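Local coordinates for protein 4-oxalocrotonate tautomerase family enzyme (PDB 6VVM) that belongs to the tautomerase superfamily, each chain joining two beta-alpha-beta units in one four-stranded sheet and three such chains forming the assembly, at residues P1-Y6 with E36-L41; L7-S12 with E44-N49; A17-G22 with E86-V91; R25-A30 with E78-H83; L61-A66 with R100-D105. One frame throughout, in Å; residues are numbered along the deposited sequence.

Contact 1: P1-Y6 with E36-L41; sequences PTLEVY and ESVRIL
L3 O is held by I40 and L41 together: L41 N donates to it at 2.8 Å with an N-H...O angle of 167°, and I40 CA adds a CH...O contact at 3.3 Å. The same pattern recurs one step earlier, where R39 O accepts the N-H of L3 and the CA-H of T2. With R39 N bonded to P1 O and V5 N to L41 O, four backbone hydrogen bonds fix a parallel register of T2 with R39, L3 with I40 and E4 with L41.

L41 packs over this backbone. A chi1 of 53° folds its CG back over its own main chain, which brings CD2 to 3.3 Å from L3 O and CD1 to 3.6 Å from E4 CD. The carboxylate of E4 is itself held elsewhere: OE2 hydrogen-bonds T43 OG1 of its own chain and forms a salt bridge with K104 NZ of the second subunit. Two waters bridge T2 OG1 and R39, one accepting from NH1 in the guanidinium plane, the other accepting from NE. P1 O lies over one face of that guanidinium.

L3 and I40, on the face away from T2, R39, E4 and L41, pack on T27 and T24 of helix 13-31, respectively. Strand 2-8 also pairs with strand 63-69, while R39-L41 pair antiparallel with a strand of the second subunit.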
# COMPACT_ATOMS: atom_id res chain seq x y z
N PRO A 1 9.43 5.42 -10.36
CA PRO A 1 8.63 4.32 -9.81
C PRO A 1 8.87 4.12 -8.32
O PRO A 1 9.99 4.35 -7.83
CB PRO A 1 9.12 3.09 -10.60
CG PRO A 1 9.84 3.62 -11.77
CD PRO A 1 10.41 4.94 -11.35
N THR A 2 7.83 3.69 -7.61
CA THR A 2 7.93 3.33 -6.21
C THR A 2 7.59 1.85 -6.09
O THR A 2 6.47 1.44 -6.44
CB THR A 2 6.99 4.16 -5.33
OG1 THR A 2 7.32 5.56 -5.42
CG2 THR A 2 7.11 3.71 -3.89
N LEU A 3 8.54 1.05 -5.62
CA LEU A 3 8.34 -0.38 -5.43
C LEU A 3 8.20 -0.67 -3.94
O LEU A 3 8.93 -0.12 -3.11
CB LEU A 3 9.49 -1.20 -6.00
CG LEU A 3 10.01 -0.85 -7.39
CD1 LEU A 3 11.01 -1.91 -7.84
CD2 LEU A 3 8.83 -0.74 -8.37
N GLU A 4 7.28 -1.57 -3.60
CA GLU A 4 7.16 -2.04 -2.23
C GLU A 4 7.20 -3.56 -2.28
O GLU A 4 6.40 -4.18 -3.00
CB GLU A 4 5.88 -1.53 -1.53
CG GLU A 4 5.65 -2.24 -0.19
CD GLU A 4 4.60 -1.63 0.72
OE1 GLU A 4 3.69 -0.91 0.23
OE2 GLU A 4 4.69 -1.87 1.94
N VAL A 5 8.15 -4.16 -1.58
CA VAL A 5 8.29 -5.60 -1.53
C VAL A 5 7.88 -6.09 -0.15
O VAL A 5 8.48 -5.72 0.87
CB VAL A 5 9.72 -6.05 -1.86
CG1 VAL A 5 9.76 -7.56 -1.96
CG2 VAL A 5 10.17 -5.41 -3.17
N TYR A 6 6.87 -6.95 -0.11
CA TYR A 6 6.52 -7.71 1.08
C TYR A 6 7.37 -8.98 1.13
O TYR A 6 7.32 -9.80 0.20
CB TYR A 6 5.03 -8.05 1.07
CG TYR A 6 4.16 -6.87 1.41
CD1 TYR A 6 3.77 -5.96 0.44
CD2 TYR A 6 3.75 -6.66 2.72
CE1 TYR A 6 2.97 -4.89 0.75
CE2 TYR A 6 2.95 -5.59 3.05
CZ TYR A 6 2.56 -4.71 2.07
OH TYR A 6 1.75 -3.65 2.42
N GLU A 36 17.86 6.60 -10.79
CA GLU A 36 17.67 7.50 -9.66
C GLU A 36 16.20 7.75 -9.34
O GLU A 36 15.90 8.23 -8.24
CB GLU A 36 18.38 8.82 -9.97
CG GLU A 36 17.99 9.40 -11.32
CD GLU A 36 18.98 9.07 -12.44
OE1 GLU A 36 19.24 9.96 -13.28
OE2 GLU A 36 19.50 7.92 -12.48
N SER A 37 15.29 7.47 -10.26
CA SER A 37 13.88 7.68 -10.02
C SER A 37 13.22 6.46 -9.38
O SER A 37 12.02 6.50 -9.11
CB SER A 37 13.16 8.04 -11.32
OG SER A 37 12.98 6.91 -12.14
N VAL A 38 13.96 5.38 -9.17
CA VAL A 38 13.40 4.17 -8.56
C VAL A 38 13.58 4.26 -7.06
O VAL A 38 14.72 4.27 -6.57
CB VAL A 38 14.07 2.91 -9.13
CG1 VAL A 38 13.51 1.65 -8.45
CG2 VAL A 38 13.88 2.87 -10.63
N ARG A 39 12.46 4.34 -6.33
CA ARG A 39 12.42 4.30 -4.88
C ARG A 39 11.85 2.96 -4.43
O ARG A 39 10.82 2.51 -4.95
CB ARG A 39 11.57 5.45 -4.31
CG ARG A 39 12.24 6.82 -4.39
CD ARG A 39 11.22 7.97 -4.40
NE ARG A 39 10.33 7.87 -5.55
CZ ARG A 39 10.61 8.34 -6.77
NH1 ARG A 39 9.73 8.21 -7.76
NH2 ARG A 39 11.76 8.95 -7.00
N ILE A 40 12.50 2.31 -3.47
CA ILE A 40 12.08 0.99 -3.00
C ILE A 40 11.84 1.02 -1.50
O ILE A 40 12.66 1.54 -0.74
CB ILE A 40 13.11 -0.09 -3.37
CG1 ILE A 40 13.31 -0.14 -4.88
CG2 ILE A 40 12.68 -1.47 -2.82
CD1 ILE A 40 14.37 -1.06 -5.31
N LEU A 41 10.76 0.39 -1.06
CA LEU A 41 10.59 0.10 0.35
C LEU A 41 10.37 -1.39 0.51
O LEU A 41 9.54 -1.98 -0.19
CB LEU A 41 9.42 0.88 0.98
CG LEU A 41 8.01 0.84 0.38
CD1 LEU A 41 6.94 1.04 1.50
CD2 LEU A 41 7.85 1.90 -0.69
O HOH W 1 7.24 7.03 -7.78
O HOH W 2 7.69 7.96 -4.13

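Contact 2: L7-S12 with E44-N49; sequences LPQGHS and ELPVSN
L7 and E44 form the close part of this contact; the looser, solvent-side part is Q9, which touches P46 directly and is tied by water to V47 and E44. In the close part, L45 N donates to L7 O at 2.9 Å, and E44 CA brings a CH...O contact to the same oxygen. With chi1 at 74°, the L7 side chain turns in above its own peptide, and CD2 reaches E44 CG at 3.9 Å. The parallel pairing then frays: Q9 N to L45 O, at 3.4 Å, is a weak hydrogen bond.

Past that point the two chains separate. The amide end of Q9 crosses P46 at a slant, OE1 lying 3.7 Å from P46 CA. One water links Q9 OE1 to V47 N, and another links Q9 NE2 to E44 OE1. A third water sits between the strands and the loop, donating to P8 O and to E44 OE2, each at 2.6 Å, while accepting the N-H of H11 (water O to H11 N 3.0 Å).

E44 OE2 thus receives a water hydrogen as well as a salt bridge from K16 NZ, and OE1 receives another water. Donors around both oxygens are consistent with an ionised carboxylate, and a hydrated polar network supplements the last, weakening backbone bonds at the strand ends.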
# COMPACT_ATOMS: atom_id res chain seq x y z
N LEU A 7 8.17 -9.10 2.17
CA LEU A 7 9.08 -10.23 2.32
C LEU A 7 9.11 -10.66 3.78
O LEU A 7 8.72 -9.89 4.67
CB LEU A 7 10.49 -9.89 1.81
CG LEU A 7 11.44 -8.97 2.58
CD1 LEU A 7 12.77 -8.86 1.82
CD2 LEU A 7 10.85 -7.58 2.80
N PRO A 8 9.53 -11.89 4.06
CA PRO A 8 9.60 -12.34 5.45
C PRO A 8 10.85 -11.80 6.13
O PRO A 8 11.80 -11.35 5.49
CB PRO A 8 9.67 -13.87 5.33
CG PRO A 8 9.47 -14.18 3.87
CD PRO A 8 9.88 -12.96 3.11
N GLN A 9 10.83 -11.86 7.46
CA GLN A 9 12.00 -11.55 8.27
C GLN A 9 13.11 -12.57 8.03
O GLN A 9 12.89 -13.66 7.49
CB GLN A 9 11.64 -11.56 9.77
CG GLN A 9 10.75 -10.43 10.23
CD GLN A 9 10.27 -10.61 11.66
OE1 GLN A 9 10.16 -11.73 12.17
NE2 GLN A 9 9.97 -9.50 12.32
N GLY A 10 14.31 -12.21 8.46
CA GLY A 10 15.44 -13.13 8.43
C GLY A 10 16.47 -12.88 7.35
O GLY A 10 17.55 -13.48 7.41
N HIS A 11 16.18 -12.05 6.35
CA HIS A 11 17.14 -11.80 5.27
C HIS A 11 18.19 -10.80 5.72
O HIS A 11 17.88 -9.81 6.39
CB HIS A 11 16.43 -11.30 4.02
CG HIS A 11 15.59 -12.34 3.34
ND1 HIS A 11 16.14 -13.48 2.79
CD2 HIS A 11 14.26 -12.41 3.12
CE1 HIS A 11 15.17 -14.21 2.26
NE2 HIS A 11 14.02 -13.59 2.44
N SER A 12 19.44 -11.07 5.36
CA SER A 12 20.54 -10.24 5.83
C SER A 12 20.44 -8.84 5.23
O SER A 12 19.76 -8.60 4.23
CB SER A 12 21.89 -10.86 5.46
OG SER A 12 22.01 -10.98 4.05
N GLU A 44 9.17 -5.90 5.74
CA GLU A 44 9.41 -7.18 6.37
C GLU A 44 8.24 -7.54 7.29
O GLU A 44 7.79 -6.70 8.07
CB GLU A 44 10.68 -7.14 7.22
CG GLU A 44 11.96 -7.43 6.50
CD GLU A 44 13.12 -7.57 7.48
OE1 GLU A 44 12.92 -7.34 8.70
OE2 GLU A 44 14.23 -7.90 7.02
N LEU A 45 7.76 -8.78 7.21
CA LEU A 45 6.66 -9.21 8.05
C LEU A 45 7.01 -10.47 8.83
O LEU A 45 7.60 -11.41 8.28
CB LEU A 45 5.39 -9.48 7.22
CG LEU A 45 4.82 -8.29 6.45
CD1 LEU A 45 3.48 -8.67 5.82
CD2 LEU A 45 4.67 -7.08 7.36
N PRO A 46 6.63 -10.54 10.10
CA PRO A 46 6.72 -11.80 10.84
C PRO A 46 5.77 -12.84 10.25
O PRO A 46 4.76 -12.51 9.62
CB PRO A 46 6.33 -11.42 12.27
CG PRO A 46 5.47 -10.19 12.11
CD PRO A 46 6.04 -9.45 10.91
N VAL A 47 6.11 -14.12 10.46
CA VAL A 47 5.29 -15.19 9.89
C VAL A 47 3.85 -15.11 10.39
O VAL A 47 2.91 -15.40 9.64
CB VAL A 47 5.94 -16.57 10.20
CG1 VAL A 47 4.96 -17.71 9.94
CG2 VAL A 47 7.17 -16.76 9.35
N SER A 48 3.65 -14.66 11.63
CA SER A 48 2.32 -14.48 12.19
C SER A 48 1.44 -13.56 11.36
O SER A 48 0.21 -13.67 11.42
CB SER A 48 2.44 -13.92 13.61
OG SER A 48 3.00 -12.61 13.61
N ASN A 49 2.04 -12.68 10.56
CA ASN A 49 1.33 -11.67 9.79
C ASN A 49 1.14 -12.05 8.32
O ASN A 49 0.60 -11.25 7.56
CB ASN A 49 2.08 -10.33 9.87
CG ASN A 49 2.01 -9.69 11.25
OD1 ASN A 49 1.99 -10.37 12.27
ND2 ASN A 49 1.98 -8.35 11.29
O HOH W 3 14.04 -10.08 5.61
O HOH W 4 9.02 -14.31 11.46
O HOH W 5 11.69 -7.37 10.92

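Contact 3: A17-G22 with E86-V91; sequences ASLIDG and ETSASV
Where L19 and G22 meet V91 and T87, helix segments 17-22 and 86-91 run nearly antiparallel, with axes 9.6 Å apart at closest approach and 159° between their directions. No hydrogen bond crosses between them, so the two helices meet by van der Waals packing, burying 239 Å² in all.

V91 points toward the facing helix, and its CG1 meets backbone as much as side chain, lying 3.7 Å from L19 N and 3.9 Å from L19 CB. The S18 hydroxyl oxygen touches the same methyl, OG to CG1 being 4.0 Å. The L19 side chain crosses that of V91. Its CG is anti to the backbone N (chi1 178°), and CD1 extends to 4.1 Å from S88 CA and passes beside V91 CB.

At G22 a methyl meets bare backbone: T87 CG2 comes to 3.5 Å from G22 C. The chi1 of T87 (-68°) turns CG2 anti to its own nitrogen and out to the neighbouring helix, leaving OG1 beside the backbone, where it hydrogen-bonds H83 O. S88 likewise spends its hydroxyl inside its own helix, on L84 O.

T87 and S88 also reach L23, the next residue of helix 13-31. Beneath the pair lies the sheet, with L19 and I20 resting on L42 of strand 39-45 and I20 also on I40, while A17 and I20 touch T117 and G115 of the second subunit.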
# COMPACT_ATOMS: atom_id res chain seq x y z
N ALA A 17 20.20 -5.20 0.55
CA ALA A 17 20.90 -4.29 -0.34
C ALA A 17 21.04 -4.87 -1.75
O ALA A 17 20.90 -4.14 -2.75
CB ALA A 17 22.28 -3.95 0.24
N SER A 18 21.28 -6.18 -1.87
CA SER A 18 21.38 -6.77 -3.20
C SER A 18 20.00 -6.86 -3.86
O SER A 18 19.89 -6.77 -5.09
CB SER A 18 22.03 -8.16 -3.12
OG SER A 18 21.90 -8.85 -4.34
N LEU A 19 18.94 -6.97 -3.07
CA LEU A 19 17.61 -6.94 -3.65
C LEU A 19 17.26 -5.55 -4.16
O LEU A 19 16.66 -5.42 -5.24
CB LEU A 19 16.58 -7.38 -2.61
CG LEU A 19 15.13 -7.34 -3.09
CD1 LEU A 19 14.89 -8.38 -4.16
CD2 LEU A 19 14.15 -7.54 -1.91
N ILE A 20 17.60 -4.50 -3.40
CA ILE A 20 17.34 -3.13 -3.84
C ILE A 20 18.12 -2.86 -5.11
O ILE A 20 17.61 -2.25 -6.06
CB ILE A 20 17.69 -2.13 -2.72
CG1 ILE A 20 16.55 -2.04 -1.68
CG2 ILE A 20 17.99 -0.74 -3.32
CD1 ILE A 20 17.00 -1.65 -0.28
N ASP A 21 19.36 -3.35 -5.17
CA ASP A 21 20.19 -3.18 -6.36
C ASP A 21 19.56 -3.87 -7.57
O ASP A 21 19.41 -3.27 -8.64
CB ASP A 21 21.59 -3.73 -6.08
CG ASP A 21 22.47 -3.81 -7.33
OD1 ASP A 21 22.51 -2.82 -8.10
OD2 ASP A 21 23.13 -4.86 -7.52
N GLY A 22 19.15 -5.13 -7.41
CA GLY A 22 18.66 -5.88 -8.55
C GLY A 22 17.31 -5.38 -9.04
O GLY A 22 17.08 -5.31 -10.25
N GLU A 86 11.73 -12.43 -11.59
CA GLU A 86 12.98 -13.20 -11.67
C GLU A 86 14.02 -12.66 -10.70
O GLU A 86 14.72 -13.44 -10.05
CB GLU A 86 13.52 -13.17 -13.10
CG GLU A 86 14.97 -13.67 -13.21
CD GLU A 86 15.10 -15.14 -12.86
OE1 GLU A 86 14.12 -15.89 -13.03
OE2 GLU A 86 16.19 -15.56 -12.39
N THR A 87 14.13 -11.33 -10.59
CA THR A 87 15.08 -10.72 -9.65
C THR A 87 14.74 -11.09 -8.21
O THR A 87 15.61 -11.49 -7.43
CB THR A 87 15.08 -9.19 -9.80
OG1 THR A 87 15.63 -8.80 -11.07
CG2 THR A 87 15.91 -8.57 -8.68
N SER A 88 13.47 -10.92 -7.84
CA SER A 88 13.07 -11.24 -6.47
C SER A 88 13.33 -12.71 -6.16
O SER A 88 13.89 -13.03 -5.10
CB SER A 88 11.60 -10.89 -6.28
OG SER A 88 11.41 -9.50 -6.41
N ALA A 89 12.97 -13.61 -7.08
CA ALA A 89 13.13 -15.03 -6.81
C ALA A 89 14.60 -15.41 -6.71
O ALA A 89 14.98 -16.22 -5.87
CB ALA A 89 12.43 -15.86 -7.89
N SER A 90 15.45 -14.82 -7.56
CA SER A 90 16.85 -15.20 -7.54
C SER A 90 17.56 -14.64 -6.31
O SER A 90 18.33 -15.35 -5.66
CB SER A 90 17.54 -14.77 -8.84
OG SER A 90 18.13 -13.50 -8.71
N VAL A 91 17.28 -13.38 -5.95
CA VAL A 91 17.97 -12.77 -4.81
C VAL A 91 17.48 -13.38 -3.50
O VAL A 91 18.28 -13.74 -2.62
CB VAL A 91 17.78 -11.24 -4.81
CG1 VAL A 91 18.41 -10.63 -3.57
CG2 VAL A 91 18.39 -10.62 -6.08

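Contact 4: R25-A30 with E78-H83; sequences RATVDA and EALIAH
This is close antiparallel helix packing, in which the alanines A26 and A30 of helix 13-31 let L80 and H83 of helix 74-92 come close, the two long helices lying on one face of the sheet. The axes of the two segments approach to 8.7 Å at 156° between directions, and no hydrogen bond spans them.

A30 supplies the tightest point. Its CB points at the facing helix and lies only 3.5 Å from L80 CA, closer than ordinary van der Waals contact, so a methyl group presses on backbone. The L80 side chain also touches this methyl: with CG anti to the backbone N (chi1 -172°), CD1 stands 4.0 Å from A30 CB. L80 CD1 is also 4.0 Å from T27 OG1, the T27 and L80 side chains running abreast in a common direction; the hydroxyl itself bonds L23 O.

At the other end, A26 CB and H83 CB meet at 3.8 Å, and H83 CB is as near to A26 O. The imidazole extends past A26 O to D29, its CE1 lying 4.2 Å from D29 CB. The D29 carboxylate makes no contact with the ring nitrogens: OD2 to ND1 of H83 is 4.9 Å.

Toward the sheet, T27 packs on P1 and V38, L80 on I103, and I81 on V101 and I103 of strand 100-106. I81 also reaches G54 of the third subunit.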
# COMPACT_ATOMS: atom_id res chain seq x y z
N ARG A 25 17.89 -2.27 -11.16
CA ARG A 25 18.33 -2.66 -12.50
C ARG A 25 17.19 -3.29 -13.28
O ARG A 25 17.09 -3.11 -14.49
CB ARG A 25 19.50 -3.63 -12.41
CG ARG A 25 20.71 -3.08 -11.70
CD ARG A 25 21.77 -4.18 -11.53
NE ARG A 25 22.91 -3.66 -10.79
CZ ARG A 25 23.94 -3.03 -11.36
NH1 ARG A 25 23.99 -2.88 -12.68
NH2 ARG A 25 24.93 -2.58 -10.60
N ALA A 26 16.33 -4.04 -12.59
CA ALA A 26 15.22 -4.70 -13.26
C ALA A 26 14.25 -3.68 -13.82
O ALA A 26 13.71 -3.86 -14.92
CB ALA A 26 14.50 -5.65 -12.29
N THR A 27 14.02 -2.60 -13.06
CA THR A 27 13.06 -1.59 -13.45
C THR A 27 13.62 -0.73 -14.58
O THR A 27 12.93 -0.45 -15.56
CB THR A 27 12.69 -0.73 -12.23
OG1 THR A 27 12.14 -1.58 -11.21
CG2 THR A 27 11.67 0.35 -12.60
N VAL A 28 14.90 -0.35 -14.48
CA VAL A 28 15.56 0.40 -15.55
C VAL A 28 15.46 -0.36 -16.87
O VAL A 28 15.10 0.21 -17.91
CB VAL A 28 17.03 0.70 -15.20
CG1 VAL A 28 17.76 1.33 -16.42
CG2 VAL A 28 17.12 1.60 -14.00
N ASP A 29 15.82 -1.64 -16.87
CA ASP A 29 15.78 -2.42 -18.10
C ASP A 29 14.36 -2.61 -18.62
O ASP A 29 14.14 -2.65 -19.84
CB ASP A 29 16.44 -3.78 -17.90
CG ASP A 29 17.96 -3.70 -17.81
OD1 ASP A 29 18.54 -2.60 -18.04
OD2 ASP A 29 18.57 -4.75 -17.52
N ALA A 30 13.37 -2.71 -17.72
CA ALA A 30 12.05 -3.13 -18.16
C ALA A 30 11.25 -1.98 -18.74
O ALA A 30 10.57 -2.14 -19.76
CB ALA A 30 11.27 -3.75 -16.99
N GLU A 78 4.51 -6.10 -18.93
CA GLU A 78 4.86 -7.52 -18.97
C GLU A 78 6.34 -7.73 -18.67
O GLU A 78 6.71 -8.65 -17.93
CB GLU A 78 4.52 -8.09 -20.34
CG GLU A 78 4.67 -9.59 -20.49
CD GLU A 78 4.08 -10.09 -21.79
OE1 GLU A 78 4.82 -10.71 -22.58
OE2 GLU A 78 2.88 -9.84 -22.04
N ALA A 79 7.21 -6.90 -19.26
CA ALA A 79 8.63 -7.01 -18.99
C ALA A 79 8.94 -6.66 -17.54
O ALA A 79 9.75 -7.33 -16.89
CB ALA A 79 9.43 -6.12 -19.95
N LEU A 80 8.30 -5.62 -17.02
CA LEU A 80 8.45 -5.27 -15.61
C LEU A 80 8.08 -6.45 -14.71
O LEU A 80 8.84 -6.81 -13.80
CB LEU A 80 7.62 -4.04 -15.27
CG LEU A 80 7.84 -3.47 -13.86
CD1 LEU A 80 9.31 -3.10 -13.60
CD2 LEU A 80 6.93 -2.29 -13.61
N ILE A 81 6.92 -7.09 -14.97
CA ILE A 81 6.52 -8.27 -14.20
C ILE A 81 7.59 -9.36 -14.28
O ILE A 81 7.96 -9.96 -13.26
CB ILE A 81 5.15 -8.79 -14.69
CG1 ILE A 81 4.02 -7.89 -14.19
CG2 ILE A 81 4.94 -10.24 -14.25
CD1 ILE A 81 2.68 -8.15 -14.88
N ALA A 82 8.11 -9.62 -15.48
CA ALA A 82 9.06 -10.70 -15.64
C ALA A 82 10.36 -10.40 -14.90
O ALA A 82 10.91 -11.26 -14.21
CB ALA A 82 9.33 -10.95 -17.13
N HIS A 83 10.85 -9.16 -15.02
CA HIS A 83 12.14 -8.79 -14.43
C HIS A 83 12.06 -8.69 -12.91
O HIS A 83 12.97 -9.13 -12.21
CB HIS A 83 12.63 -7.47 -15.02
CG HIS A 83 13.32 -7.60 -16.34
ND1 HIS A 83 14.69 -7.59 -16.47
CD2 HIS A 83 12.82 -7.71 -17.60
CE1 HIS A 83 15.01 -7.70 -17.75
NE2 HIS A 83 13.90 -7.76 -18.46

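Contact 5: L61-A66 with R100-D105; sequences LPVIIA and RVMIKD
In the beta-alpha-beta unit of strand 63-69, helix 74-92 and strand 100-106, the two strands lie side by side and parallel, joined from P62 and R100 to A66 and K104. The axes of the two segments are 4.7 Å apart and diverge by 16°. Five backbone hydrogen bonds set the register, pairing V63 with R100, I64 with V101, I65 with M102 and A66 with I103. The first, R100 N to P62 O, is the longest at 3.1 Å. M102 N to I64 O is 2.8 Å, and K104 N reaches A66 O with the donor tilted 21° from the carbonyl plane.

I64, V101, A66 and I103 face helix 74-92. There I64 folds over the next strand, its CD1 lying 3.3 Å from R100 O and 4.1 Å from V101 CG2. V63, R100, I65 and M102 occupy the other face. M102 bends at chi2 and chi3, which lays its SD 4.2 Å from V63 CG1 and its CE 4.1 Å from I65 CG1. R100 and V63 meet by their stems, CB to CG2 being 3.9 Å; the guanidinium leads away, its NE bonding A60 O of the third subunit.

R100 and V101 also pair antiparallel with a strand of that subunit, so the sheet continues across the interface. Parallel strands in a beta-alpha-beta unit, with one face on helices and the other at subunit interfaces, are typical of the tautomerase superfamily, here with two fused units per chain and three chains.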
# COMPACT_ATOMS: atom_id res chain seq x y z
N LEU A 61 4.98 -15.00 0.32
CA LEU A 61 5.80 -13.93 -0.20
C LEU A 61 6.83 -14.49 -1.17
O LEU A 61 7.12 -15.69 -1.15
CB LEU A 61 6.49 -13.21 0.98
CG LEU A 61 5.43 -12.72 2.00
CD1 LEU A 61 6.02 -11.83 3.06
CD2 LEU A 61 4.28 -12.01 1.31
N PRO A 62 7.41 -13.65 -2.04
CA PRO A 62 7.26 -12.19 -2.07
C PRO A 62 6.13 -11.62 -2.94
O PRO A 62 5.79 -12.17 -3.98
CB PRO A 62 8.61 -11.72 -2.61
CG PRO A 62 9.04 -12.82 -3.53
CD PRO A 62 8.38 -14.12 -3.05
N VAL A 63 5.57 -10.50 -2.48
CA VAL A 63 4.59 -9.73 -3.24
C VAL A 63 5.21 -8.37 -3.51
O VAL A 63 5.65 -7.68 -2.59
CB VAL A 63 3.26 -9.59 -2.48
CG1 VAL A 63 2.32 -8.61 -3.21
CG2 VAL A 63 2.61 -10.97 -2.30
N ILE A 64 5.27 -7.98 -4.78
CA ILE A 64 5.85 -6.71 -5.18
C ILE A 64 4.74 -5.82 -5.71
O ILE A 64 4.04 -6.20 -6.66
CB ILE A 64 6.96 -6.88 -6.23
CG1 ILE A 64 8.04 -7.87 -5.76
CG2 ILE A 64 7.59 -5.53 -6.51
CD1 ILE A 64 7.86 -9.32 -6.28
N ILE A 65 4.58 -4.64 -5.11
CA ILE A 65 3.70 -3.61 -5.64
C ILE A 65 4.57 -2.56 -6.32
O ILE A 65 5.51 -2.04 -5.70
CB ILE A 65 2.84 -3.00 -4.54
CG1 ILE A 65 1.99 -4.08 -3.87
CG2 ILE A 65 1.97 -1.87 -5.09
CD1 ILE A 65 1.36 -3.65 -2.55
N ALA A 66 4.26 -2.27 -7.57
CA ALA A 66 5.01 -1.30 -8.37
C ALA A 66 4.05 -0.19 -8.78
O ALA A 66 3.06 -0.45 -9.47
CB ALA A 66 5.63 -1.95 -9.61
N ARG A 100 4.60 -12.67 -6.76
CA ARG A 100 3.43 -11.92 -7.19
C ARG A 100 3.84 -10.49 -7.48
O ARG A 100 4.60 -9.89 -6.71
CB ARG A 100 2.34 -11.90 -6.11
CG ARG A 100 1.77 -13.25 -5.73
CD ARG A 100 1.17 -13.92 -6.93
NE ARG A 100 0.16 -14.93 -6.59
CZ ARG A 100 0.42 -16.09 -6.00
NH1 ARG A 100 -0.55 -16.96 -5.78
NH2 ARG A 100 1.66 -16.38 -5.61
N VAL A 101 3.32 -9.92 -8.57
CA VAL A 101 3.55 -8.51 -8.90
C VAL A 101 2.21 -7.84 -9.15
O VAL A 101 1.36 -8.38 -9.87
CB VAL A 101 4.46 -8.34 -10.14
CG1 VAL A 101 4.57 -6.84 -10.51
CG2 VAL A 101 5.83 -8.95 -9.87
N MET A 102 2.03 -6.65 -8.59
CA MET A 102 0.83 -5.85 -8.83
C MET A 102 1.25 -4.43 -9.19
O MET A 102 2.00 -3.79 -8.45
CB MET A 102 -0.09 -5.86 -7.60
CG MET A 102 -0.83 -7.16 -7.42
SD MET A 102 -0.93 -7.70 -5.71
CE MET A 102 -1.41 -6.22 -4.81
N ILE A 103 0.79 -3.96 -10.35
CA ILE A 103 1.19 -2.66 -10.88
C ILE A 103 0.03 -1.69 -10.73
O ILE A 103 -1.06 -1.95 -11.24
CB ILE A 103 1.62 -2.75 -12.35
CG1 ILE A 103 2.83 -3.68 -12.50
CG2 ILE A 103 1.92 -1.35 -12.90
CD1 ILE A 103 3.23 -3.93 -13.93
N LYS A 104 0.29 -0.57 -10.07
CA LYS A 104 -0.66 0.53 -9.97
C LYS A 104 -0.26 1.64 -10.94
O LYS A 104 0.87 2.14 -10.87
CB LYS A 104 -0.73 1.07 -8.54
CG LYS A 104 -1.49 0.18 -7.57
CD LYS A 104 -1.27 0.62 -6.13
CE LYS A 104 -2.40 1.51 -5.63
NZ LYS A 104 -2.97 0.96 -4.36
N ASP A 105 -1.17 1.99 -11.84
CA ASP A 105 -1.00 3.14 -12.72
C ASP A 105 -1.60 4.38 -12.07
O ASP A 105 -2.74 4.33 -11.59
CB ASP A 105 -1.70 2.87 -14.06
CG ASP A 105 -1.05 1.76 -14.84
OD1 ASP A 105 0.17 1.86 -15.07
OD2 ASP A 105 -1.74 0.80 -15.22

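In the fold
Contacts 1 and 2 follow one another on strands 2-8 and 39-45, their centres about 18 Å apart, and belong to the first beta-alpha-beta unit. Contact 5, in the second unit, opens after both have closed; its centre lies about 11 Å from that of contact 1, since strands 2-8 and 63-69 are antiparallel neighbours in the same sheet. Contacts 3 and 4 share helices 13-31 and 74-92, with centres about 12 Å apart, contact 4 being nested inside the loop that contact 3 closes. The sheet thus joins the two units edge to edge while the helices join them again on one face, leaving strands 39-45 and 100-106 as outer edges that pair with other subunits.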